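Local coordinates for gdp-l-fucose synthetase (Naegleria fowleri, PDB 6AQZ), which binds NADP and probably makes GDP-L-fucose from GDP-4-keto-6-deoxy-D-mannose by epimerisation followed by NADPH-dependent reduction, at residues Q71-Y76 with L113-D118; K214-Q219 with Q330-N335; A244-W249 with A307-L312. All coordinates share one frame; numbering follows the deposited sequence.

Interaction 1. Residues Q71-Y76 with L113-D118; sequences QPFEKY and LTCCYD
F73 and C115 bring together two helices of the Rossmann fold, helix 66-76 and helix 98-118, where both lie against strand 80-83 of the parallel sheet. The helices come close here, with the CA atoms of F73 and C115 7.0 Å apart, and the F73 ring meets both C115 and C116. C115 CB sits squarely over the middle of the F73 ring as a CH-pi contact, 3.4 Å from its centroid and 6° off the ring normal. From there the sulfur swings toward the CD1 side: with SG anti to the carbonyl carbon (chi1 -78°), it stays above the same face, 4.4 Å from the ring centroid. C116 meets the ring differently. Its backbone N comes obliquely to within 3.8 Å of F73 CE2, and its SG lies at the edge, with F73 CE2 and C116 SG 4.0 Å apart. One phenyl group thus makes two cysteine sulfur-aromatic contacts, one over a face and one at the rim.

Beneath them the sheet completes the apolar layer, since F73 and C116 both rest on V81 and F73 also reaches L28. On its other flanks helix 98-118 carries L113 and Y117 against helix 156-179, while T114 packs on L103 of the second subunit. Buried contacts between neighbouring helices covering one side of a parallel sheet are characteristic of the alpha/beta/alpha Rossmann fold.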
loop_
_atom_site.group_PDB
_atom_site.type_symbol
_atom_site.label_atom_id
_atom_site.label_comp_id
_atom_site.label_asym_id
_atom_site.label_seq_id
_atom_site.Cartn_x
_atom_site.Cartn_y
_atom_site.Cartn_z
ATOM N N GLN A 71 -7.012 3.335 -23.659
ATOM C CA GLN A 71 -7.806 3.299 -24.888
ATOM C C GLN A 71 -9.193 3.923 -24.740
ATOM O O GLN A 71 -9.562 4.745 -25.596
ATOM C CB GLN A 71 -7.860 1.851 -25.400
ATOM C CG GLN A 71 -8.560 1.654 -26.738
ATOM C CD GLN A 71 -10.065 1.449 -26.608
ATOM O OE1 GLN A 71 -10.564 1.007 -25.564
ATOM N NE2 GLN A 71 -10.798 1.776 -27.676
ATOM N N PRO A 72 -9.983 3.632 -23.701
ATOM C CA PRO A 72 -11.258 4.362 -23.539
ATOM C C PRO A 72 -11.094 5.847 -23.232
ATOM O O PRO A 72 -11.958 6.637 -23.629
ATOM C CB PRO A 72 -11.935 3.638 -22.369
ATOM C CG PRO A 72 -10.800 2.954 -21.636
ATOM C CD PRO A 72 -9.846 2.543 -22.717
ATOM N N PHE A 73 -10.025 6.257 -22.537
ATOM C CA PHE A 73 -9.844 7.683 -22.272
ATOM C C PHE A 73 -9.531 8.444 -23.553
ATOM O O PHE A 73 -10.125 9.496 -23.813
ATOM C CB PHE A 73 -8.743 7.903 -21.237
ATOM C CG PHE A 73 -9.164 7.585 -19.830
ATOM C CD1 PHE A 73 -9.209 6.265 -19.388
ATOM C CD2 PHE A 73 -9.506 8.599 -18.943
ATOM C CE1 PHE A 73 -9.590 5.955 -18.086
ATOM C CE2 PHE A 73 -9.883 8.309 -17.635
ATOM C CZ PHE A 73 -9.928 6.980 -17.205
ATOM N N GLU A 74 -8.636 7.913 -24.388
ATOM C CA GLU A 74 -8.375 8.571 -25.662
ATOM C C GLU A 74 -9.633 8.586 -26.513
ATOM O O GLU A 74 -9.908 9.573 -27.202
ATOM C CB GLU A 74 -7.233 7.879 -26.418
ATOM C CG GLU A 74 -5.911 7.837 -25.660
ATOM C CD GLU A 74 -4.738 7.306 -26.481
ATOM O OE1 GLU A 74 -4.849 7.255 -27.721
ATOM O OE2 GLU A 74 -3.696 6.944 -25.885
ATOM N N LYS A 75 -10.440 7.519 -26.433
ATOM C CA LYS A 75 -11.609 7.390 -27.300
ATOM C C LYS A 75 -12.759 8.286 -26.859
ATOM O O LYS A 75 -13.359 8.979 -27.687
ATOM C CB LYS A 75 -12.064 5.932 -27.350
ATOM C CG LYS A 75 -13.350 5.698 -28.143
ATOM C CD LYS A 75 -13.265 4.399 -28.923
ATOM C CE LYS A 75 -14.558 4.080 -29.668
ATOM N NZ LYS A 75 -15.504 3.327 -28.799
ATOM N N TYR A 76 -13.095 8.273 -25.570
ATOM C CA TYR A 76 -14.280 8.961 -25.067
ATOM C C TYR A 76 -13.992 10.319 -24.439
ATOM O O TYR A 76 -14.920 11.128 -24.320
ATOM C CB TYR A 76 -15.015 8.080 -24.038
ATOM C CG TYR A 76 -15.503 6.759 -24.612
ATOM C CD1 TYR A 76 -16.555 6.721 -25.520
ATOM C CD2 TYR A 76 -14.903 5.555 -24.258
ATOM C CE1 TYR A 76 -17.000 5.527 -26.068
ATOM C CE2 TYR A 76 -15.341 4.354 -24.797
ATOM C CZ TYR A 76 -16.394 4.349 -25.706
ATOM O OH TYR A 76 -16.845 3.167 -26.247
ATOM N N LEU A 113 -6.598 6.091 -12.090
ATOM C CA LEU A 113 -6.414 7.440 -11.534
ATOM C C LEU A 113 -5.383 8.227 -12.329
ATOM O O LEU A 113 -5.541 9.429 -12.538
ATOM C CB LEU A 113 -6.002 7.398 -10.060
ATOM C CG LEU A 113 -7.204 7.460 -9.088
ATOM C CD1 LEU A 113 -8.222 6.361 -9.398
ATOM C CD2 LEU A 113 -6.772 7.380 -7.632
ATOM N N THR A 114 -4.319 7.570 -12.784
ATOM C CA THR A 114 -3.359 8.264 -13.635
ATOM C C THR A 114 -4.007 8.721 -14.938
ATOM O O THR A 114 -3.805 9.857 -15.373
ATOM C CB THR A 114 -2.133 7.380 -13.887
ATOM O OG1 THR A 114 -1.443 7.160 -12.648
ATOM C CG2 THR A 114 -1.178 8.051 -14.838
ATOM N N CYS A 115 -4.797 7.862 -15.574
ATOM C CA CYS A 115 -5.525 8.317 -16.751
ATOM C C CYS A 115 -6.476 9.453 -16.403
ATOM O O CYS A 115 -6.682 10.368 -17.207
ATOM C CB CYS A 115 -6.307 7.163 -17.378
ATOM S SG CYS A 115 -5.296 6.072 -18.328
ATOM N N CYS A 116 -7.100 9.392 -15.228
ATOM C CA CYS A 116 -8.029 10.448 -14.857
ATOM C C CYS A 116 -7.323 11.784 -14.798
ATOM O O CYS A 116 -7.856 12.802 -15.254
ATOM C CB CYS A 116 -8.691 10.134 -13.521
ATOM S SG CYS A 116 -9.897 8.863 -13.659
ATOM N N TYR A 117 -6.119 11.795 -14.241
ATOM C CA TYR A 117 -5.371 13.033 -14.123
ATOM C C TYR A 117 -4.861 13.500 -15.482
ATOM O O TYR A 117 -5.065 14.659 -15.869
ATOM C CB TYR A 117 -4.213 12.843 -13.151
ATOM C CG TYR A 117 -3.598 14.150 -12.809
ATOM C CD1 TYR A 117 -4.214 14.999 -11.907
ATOM C CD2 TYR A 117 -2.434 14.580 -13.442
ATOM C CE1 TYR A 117 -3.661 16.246 -11.605
ATOM C CE2 TYR A 117 -1.870 15.814 -13.144
ATOM C CZ TYR A 117 -2.496 16.644 -12.229
ATOM O OH TYR A 117 -1.954 17.869 -11.935
ATOM N N ASP A 118 -4.217 12.603 -16.236
ATOM C CA ASP A 118 -3.595 13.013 -17.493
ATOM C C ASP A 118 -4.618 13.537 -18.493
ATOM O O ASP A 118 -4.302 14.420 -19.294
ATOM C CB ASP A 118 -2.804 11.861 -18.113
ATOM C CG ASP A 118 -1.549 11.510 -17.327
ATOM O OD1 ASP A 118 -1.190 12.237 -16.375
ATOM O OD2 ASP A 118 -0.906 10.502 -17.682
#

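Interaction 2. Residues K214-Q219 with Q330-N335; sequences KCYKAQ and QWFLEN
Y216 and L333 mark the nearest backbone approach of the two segments, on helix 207-221 and helix 321-335, with their CA atoms 8.5 Å apart. The spacing is wide enough that side chains alone bridge the two helices, in what is probably the smaller, substrate-binding part of the epimerase/dehydratase fold, as in relatives of this family. Y216 reaches across with its ring: CG is trans to the backbone N (chi1 179°), which carries the phenol out from the helix toward its partners. The rings of Y216 and F332 form an offset edge-to-face pair, centroids 5.7 Å apart and planes at 69°, with the F332 edge turned to the face of Y216. The offset brings F332 CE2 nearest the root of the tyrosine, 3.9 Å from Y216 CB, and this methylene lies close to the plane of the phenylalanine ring.

L333 approaches Y216 from another direction. Its CB leaves the backbone to one side, but the end of the side chain comes nearer, placing CD2 in the plane of the tyrosine ring, against the CD2-CE2 edge. The separation from L333 CD2 to Y216 CD2 is 3.8 Å. F332 is buried, whereas L333 is exposed, so the contact runs from the interior to the surface.

More aromatic groups extend the cluster: Y336 stacks on Y216, F200 stacks on F332, and F283 of helix 272-283 touches both F332 and L333. Within 330-335 a side-chain bond runs from N335 ND2 to W331 O at 3.0 Å, meeting a carbonyl lone pair in the carbonyl plane. The same ND2 hangs 3.2 Å above the plane of the W331 indole, shifted toward its rim.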
loop_
_atom_site.group_PDB
_atom_site.type_symbol
_atom_site.label_atom_id
_atom_site.label_comp_id
_atom_site.label_asym_id
_atom_site.label_seq_id
_atom_site.Cartn_x
_atom_site.Cartn_y
_atom_site.Cartn_z
ATOM N N LYS A 214 -29.774 -20.081 -3.179
ATOM C CA LYS A 214 -30.059 -21.251 -2.362
ATOM C C LYS A 214 -31.558 -21.464 -2.209
ATOM O O LYS A 214 -32.052 -22.595 -2.332
ATOM C CB LYS A 214 -29.402 -21.087 -0.989
ATOM C CG LYS A 214 -28.308 -22.079 -0.683
ATOM C CD LYS A 214 -27.071 -21.393 -0.170
ATOM C CE LYS A 214 -26.779 -21.804 1.266
ATOM N NZ LYS A 214 -27.127 -23.245 1.464
ATOM N N CYS A 215 -32.300 -20.384 -1.961
ATOM C CA CYS A 215 -33.742 -20.496 -1.801
ATOM C C CYS A 215 -34.382 -20.934 -3.116
ATOM O O CYS A 215 -35.331 -21.732 -3.125
ATOM C CB CYS A 215 -34.320 -19.170 -1.304
ATOM S SG CYS A 215 -36.066 -19.252 -0.782
ATOM N N TYR A 216 -33.889 -20.389 -4.233
ATOM C CA TYR A 216 -34.356 -20.794 -5.550
ATOM C C TYR A 216 -34.152 -22.289 -5.786
ATOM O O TYR A 216 -35.053 -22.968 -6.284
ATOM C CB TYR A 216 -33.634 -19.971 -6.617
ATOM C CG TYR A 216 -34.016 -20.315 -8.051
ATOM C CD1 TYR A 216 -33.347 -21.333 -8.734
ATOM C CD2 TYR A 216 -35.009 -19.609 -8.732
ATOM C CE1 TYR A 216 -33.673 -21.647 -10.048
ATOM C CE2 TYR A 216 -35.337 -19.918 -10.041
ATOM C CZ TYR A 216 -34.669 -20.939 -10.695
ATOM O OH TYR A 216 -34.996 -21.253 -12.001
ATOM N N LYS A 217 -32.977 -22.824 -5.420
ATOM C CA LYS A 217 -32.726 -24.253 -5.598
ATOM C C LYS A 217 -33.665 -25.093 -4.738
ATOM O O LYS A 217 -34.182 -26.126 -5.188
ATOM C CB LYS A 217 -31.262 -24.580 -5.283
ATOM C CG LYS A 217 -30.214 -24.068 -6.299
ATOM C CD LYS A 217 -28.760 -24.278 -5.776
ATOM C CE LYS A 217 -27.701 -23.620 -6.678
ATOM N NZ LYS A 217 -26.293 -24.042 -6.363
ATOM N N ALA A 218 -33.922 -24.642 -3.511
ATOM C CA ALA A 218 -34.794 -25.361 -2.598
ATOM C C ALA A 218 -36.226 -25.418 -3.113
ATOM O O ALA A 218 -36.909 -26.438 -2.959
ATOM C CB ALA A 218 -34.749 -24.700 -1.224
ATOM N N GLN A 219 -36.690 -24.340 -3.745
ATOM C CA GLN A 219 -38.051 -24.320 -4.266
ATOM C C GLN A 219 -38.188 -25.232 -5.487
ATOM O O GLN A 219 -39.162 -25.985 -5.610
ATOM C CB GLN A 219 -38.432 -22.874 -4.615
ATOM C CG GLN A 219 -39.879 -22.724 -5.084
ATOM C CD GLN A 219 -40.322 -21.265 -5.146
ATOM O OE1 GLN A 219 -39.721 -20.433 -5.847
ATOM N NE2 GLN A 219 -41.389 -20.951 -4.417
ATOM N N GLN A 330 -37.716 -10.771 -7.875
ATOM C CA GLN A 330 -38.460 -10.742 -9.137
ATOM C C GLN A 330 -37.506 -10.621 -10.316
ATOM O O GLN A 330 -37.702 -11.272 -11.346
ATOM C CB GLN A 330 -39.484 -9.605 -9.151
ATOM N N TRP A 331 -36.461 -9.795 -10.179
ATOM C CA TRP A 331 -35.443 -9.725 -11.226
ATOM C C TRP A 331 -34.785 -11.081 -11.421
ATOM O O TRP A 331 -34.526 -11.503 -12.554
ATOM C CB TRP A 331 -34.375 -8.666 -10.888
ATOM C CG TRP A 331 -33.317 -8.616 -11.959
ATOM C CD1 TRP A 331 -33.297 -7.811 -13.056
ATOM C CD2 TRP A 331 -32.151 -9.447 -12.050
ATOM N NE1 TRP A 331 -32.199 -8.094 -13.829
ATOM C CE2 TRP A 331 -31.479 -9.094 -13.232
ATOM C CE3 TRP A 331 -31.616 -10.453 -11.250
ATOM C CZ2 TRP A 331 -30.293 -9.707 -13.626
ATOM C CZ3 TRP A 331 -30.458 -11.076 -11.656
ATOM C CH2 TRP A 331 -29.801 -10.696 -12.821
ATOM N N PHE A 332 -34.489 -11.763 -10.322
ATOM C CA PHE A 332 -33.786 -13.033 -10.389
ATOM C C PHE A 332 -34.634 -14.099 -11.073
ATOM O O PHE A 332 -34.135 -14.841 -11.929
ATOM C CB PHE A 332 -33.394 -13.448 -8.969
ATOM C CG PHE A 332 -32.478 -14.620 -8.904
ATOM C CD1 PHE A 332 -31.295 -14.632 -9.620
ATOM C CD2 PHE A 332 -32.771 -15.698 -8.090
ATOM C CE1 PHE A 332 -30.427 -15.723 -9.543
ATOM C CE2 PHE A 332 -31.907 -16.780 -8.002
ATOM C CZ PHE A 332 -30.733 -16.789 -8.726
ATOM N N LEU A 333 -35.926 -14.151 -10.751
ATOM C CA LEU A 333 -36.794 -15.141 -11.381
ATOM C C LEU A 333 -36.924 -14.874 -12.872
ATOM O O LEU A 333 -36.833 -15.800 -13.682
ATOM C CB LEU A 333 -38.166 -15.145 -10.705
ATOM C CG LEU A 333 -38.127 -15.658 -9.265
ATOM C CD1 LEU A 333 -39.431 -15.354 -8.536
ATOM C CD2 LEU A 333 -37.841 -17.143 -9.258
ATOM N N GLU A 334 -37.098 -13.607 -13.257
ATOM C CA GLU A 334 -37.286 -13.298 -14.669
ATOM C C GLU A 334 -36.006 -13.441 -15.483
ATOM O O GLU A 334 -36.093 -13.613 -16.699
ATOM C CB GLU A 334 -37.851 -11.889 -14.843
ATOM N N ASN A 335 -34.823 -13.402 -14.856
ATOM C CA ASN A 335 -33.575 -13.373 -15.615
ATOM C C ASN A 335 -32.614 -14.500 -15.254
ATOM O O ASN A 335 -31.456 -14.464 -15.675
ATOM C CB ASN A 335 -32.866 -12.031 -15.419
ATOM C CG ASN A 335 -33.619 -10.885 -16.041
ATOM O OD1 ASN A 335 -33.591 -10.712 -17.259
ATOM N ND2 ASN A 335 -34.307 -10.096 -15.216
#

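Interaction 3. Residues A244-W249 with A307-L312; sequences ARMLLW and AKFLRL
M246 and F309 form the tight, buried half of a contact between helix 240-253, which follows a strand of the Rossmann-type sheet, and the short helix 307-312. The axes stay 12.5 Å apart at closest approach and cross at 66°, so long side chains have to span the gap. F309 does most of this, reaching into the angle between M246 and W249. The methionine bends at its last torsion (chi3 83°) and curls its methyl over the phenyl: M246 CE lies 3.7 Å from the F309 ring centroid, almost on the normal. Its sulfur stands farther off above that face, a Met-aromatic contact at 4.9 Å from SD to the F309 ring centroid. Closer to the backbone, M246 CG touches F309 CZ at 3.7 Å. W249 takes the edge of F309 against its face, centroids 5.2 Å apart for the six-membered ring, in an edge-to-face pair. Strand 260-262 lies alongside this core, with I260 touching both W249 and F309, and F316 adds a further edge-to-face partner for F309.

The other half is thinner. W249 and L312 are partly exposed, and beyond them the outer side of helix 307-312 carries the exposed L310 and R311, the latter in a salt bridge to E13. L312 offers little more than its CB and backbone to the tryptophan, meeting the far end of the indole at about a right angle, with L312 CB 3.8 Å from W249 CH2.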
loop_
_atom_site.group_PDB
_atom_site.type_symbol
_atom_site.label_atom_id
_atom_site.label_comp_id
_atom_site.label_asym_id
_atom_site.label_seq_id
_atom_site.Cartn_x
_atom_site.Cartn_y
_atom_site.Cartn_z
ATOM N N ALA A 244 -26.635 3.531 -5.748
ATOM C CA ALA A 244 -26.420 4.270 -6.988
ATOM C C ALA A 244 -26.894 5.724 -6.879
ATOM O O ALA A 244 -26.279 6.626 -7.463
ATOM C CB ALA A 244 -27.129 3.556 -8.151
ATOM N N ARG A 245 -28.024 5.964 -6.197
ATOM C CA ARG A 245 -28.496 7.331 -5.996
ATOM C C ARG A 245 -27.567 8.101 -5.050
ATOM O O ARG A 245 -27.256 9.278 -5.287
ATOM C CB ARG A 245 -29.937 7.319 -5.467
ATOM C CG ARG A 245 -30.978 6.871 -6.494
ATOM C CD ARG A 245 -32.399 7.129 -6.009
ATOM N NE ARG A 245 -32.748 6.237 -4.913
ATOM C CZ ARG A 245 -33.160 6.616 -3.708
ATOM N NH1 ARG A 245 -33.276 7.906 -3.396
ATOM N NH2 ARG A 245 -33.450 5.684 -2.810
ATOM N N MET A 246 -27.107 7.443 -3.980
ATOM C CA MET A 246 -26.141 8.053 -3.079
ATOM C C MET A 246 -24.838 8.347 -3.802
ATOM O O MET A 246 -24.221 9.404 -3.590
ATOM C CB MET A 246 -25.885 7.128 -1.894
ATOM C CG MET A 246 -27.147 6.772 -1.170
ATOM S SD MET A 246 -26.955 5.408 -0.020
ATOM C CE MET A 246 -26.303 6.247 1.416
ATOM N N LEU A 247 -24.407 7.429 -4.666
ATOM C CA LEU A 247 -23.194 7.681 -5.438
ATOM C C LEU A 247 -23.399 8.855 -6.384
ATOM O O LEU A 247 -22.504 9.693 -6.548
ATOM C CB LEU A 247 -22.774 6.422 -6.207
ATOM C CG LEU A 247 -21.628 6.443 -7.227
ATOM C CD1 LEU A 247 -20.271 6.855 -6.581
ATOM C CD2 LEU A 247 -21.480 5.076 -7.832
ATOM N N LEU A 248 -24.568 8.920 -7.038
ATOM C CA LEU A 248 -24.819 10.021 -7.963
ATOM C C LEU A 248 -24.918 11.360 -7.231
ATOM O O LEU A 248 -24.387 12.369 -7.708
ATOM C CB LEU A 248 -26.063 9.736 -8.793
ATOM C CG LEU A 248 -25.757 8.620 -9.801
ATOM C CD1 LEU A 248 -27.023 8.132 -10.505
ATOM C CD2 LEU A 248 -24.675 9.018 -10.801
ATOM N N TRP A 249 -25.581 11.389 -6.075
ATOM C CA TRP A 249 -25.541 12.591 -5.251
ATOM C C TRP A 249 -24.097 13.002 -4.943
ATOM O O TRP A 249 -23.748 14.184 -5.017
ATOM C CB TRP A 249 -26.333 12.362 -3.960
ATOM C CG TRP A 249 -26.231 13.489 -3.017
ATOM C CD1 TRP A 249 -27.085 14.547 -2.901
ATOM C CD2 TRP A 249 -25.197 13.701 -2.044
ATOM N NE1 TRP A 249 -26.650 15.406 -1.921
ATOM C CE2 TRP A 249 -25.496 14.910 -1.373
ATOM C CE3 TRP A 249 -24.050 12.986 -1.677
ATOM C CZ2 TRP A 249 -24.694 15.419 -0.349
ATOM C CZ3 TRP A 249 -23.237 13.499 -0.657
ATOM C CH2 TRP A 249 -23.566 14.705 -0.014
ATOM N N ALA A 307 -23.251 8.658 9.641
ATOM C CA ALA A 307 -23.459 10.012 10.142
ATOM C C ALA A 307 -23.124 11.057 9.090
ATOM O O ALA A 307 -23.795 12.091 9.007
ATOM C CB ALA A 307 -22.629 10.246 11.406
ATOM N N LYS A 308 -22.077 10.830 8.295
ATOM C CA LYS A 308 -21.656 11.875 7.365
ATOM C C LYS A 308 -22.702 12.103 6.266
ATOM O O LYS A 308 -23.106 13.242 5.994
ATOM C CB LYS A 308 -20.289 11.543 6.774
ATOM C CG LYS A 308 -19.850 12.602 5.795
ATOM C CD LYS A 308 -18.389 12.930 5.926
ATOM C CE LYS A 308 -17.520 11.898 5.276
ATOM N NZ LYS A 308 -16.112 12.343 5.227
ATOM N N PHE A 309 -23.149 11.028 5.621
ATOM C CA PHE A 309 -24.155 11.155 4.579
ATOM C C PHE A 309 -25.476 11.649 5.155
ATOM O O PHE A 309 -26.158 12.486 4.550
ATOM C CB PHE A 309 -24.336 9.800 3.868
ATOM C CG PHE A 309 -25.184 9.879 2.653
ATOM C CD1 PHE A 309 -26.564 9.804 2.752
ATOM C CD2 PHE A 309 -24.610 10.074 1.408
ATOM C CE1 PHE A 309 -27.366 9.880 1.616
ATOM C CE2 PHE A 309 -25.410 10.160 0.262
ATOM C CZ PHE A 309 -26.790 10.063 0.372
ATOM N N LEU A 310 -25.834 11.169 6.348
ATOM C CA LEU A 310 -27.063 11.629 6.982
ATOM C C LEU A 310 -26.988 13.119 7.303
ATOM O O LEU A 310 -27.983 13.838 7.201
ATOM C CB LEU A 310 -27.320 10.808 8.242
ATOM C CG LEU A 310 -28.516 11.286 9.049
ATOM C CD1 LEU A 310 -29.794 10.880 8.333
ATOM C CD2 LEU A 310 -28.456 10.719 10.442
ATOM N N ARG A 311 -25.816 13.600 7.700
ATOM C CA ARG A 311 -25.648 15.021 7.967
ATOM C C ARG A 311 -25.574 15.826 6.672
ATOM O O ARG A 311 -26.080 16.952 6.611
ATOM C CB ARG A 311 -24.413 15.234 8.853
ATOM C CG ARG A 311 -23.807 16.619 8.805
ATOM C CD ARG A 311 -22.616 16.782 9.786
ATOM N NE ARG A 311 -21.408 16.074 9.349
ATOM C CZ ARG A 311 -20.590 16.526 8.400
ATOM N NH1 ARG A 311 -20.852 17.674 7.780
ATOM N NH2 ARG A 311 -19.508 15.840 8.066
ATOM N N LEU A 312 -24.948 15.280 5.626
ATOM C CA LEU A 312 -24.791 16.058 4.402
ATOM C C LEU A 312 -26.027 15.994 3.512
ATOM O O LEU A 312 -26.288 16.935 2.753
ATOM C CB LEU A 312 -23.557 15.581 3.635
ATOM C CG LEU A 312 -22.283 16.037 4.350
ATOM C CD1 LEU A 312 -21.038 15.685 3.571
ATOM C CD2 LEU A 312 -22.376 17.545 4.611
#

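In the fold
All three contacts join helices through apolar and aromatic side chains, yet they sit at different depths and in different parts of the chain. Interaction 1 is buried throughout, between helices lining the nucleotide-binding sheet, and sets a cysteine CB over a single ring, with two sulfurs around it. Interactions 2 and 3 are partly buried and each turns on an edge-to-face aromatic pair; a methionine joins the pair in interaction 3, a leucine in interaction 2. No two of the contacts share a helix, but helix 307-312 and helix 321-335 follow one another, and both segments of interaction 3 lie between those of interaction 2. Their centres remain about 31 Å apart.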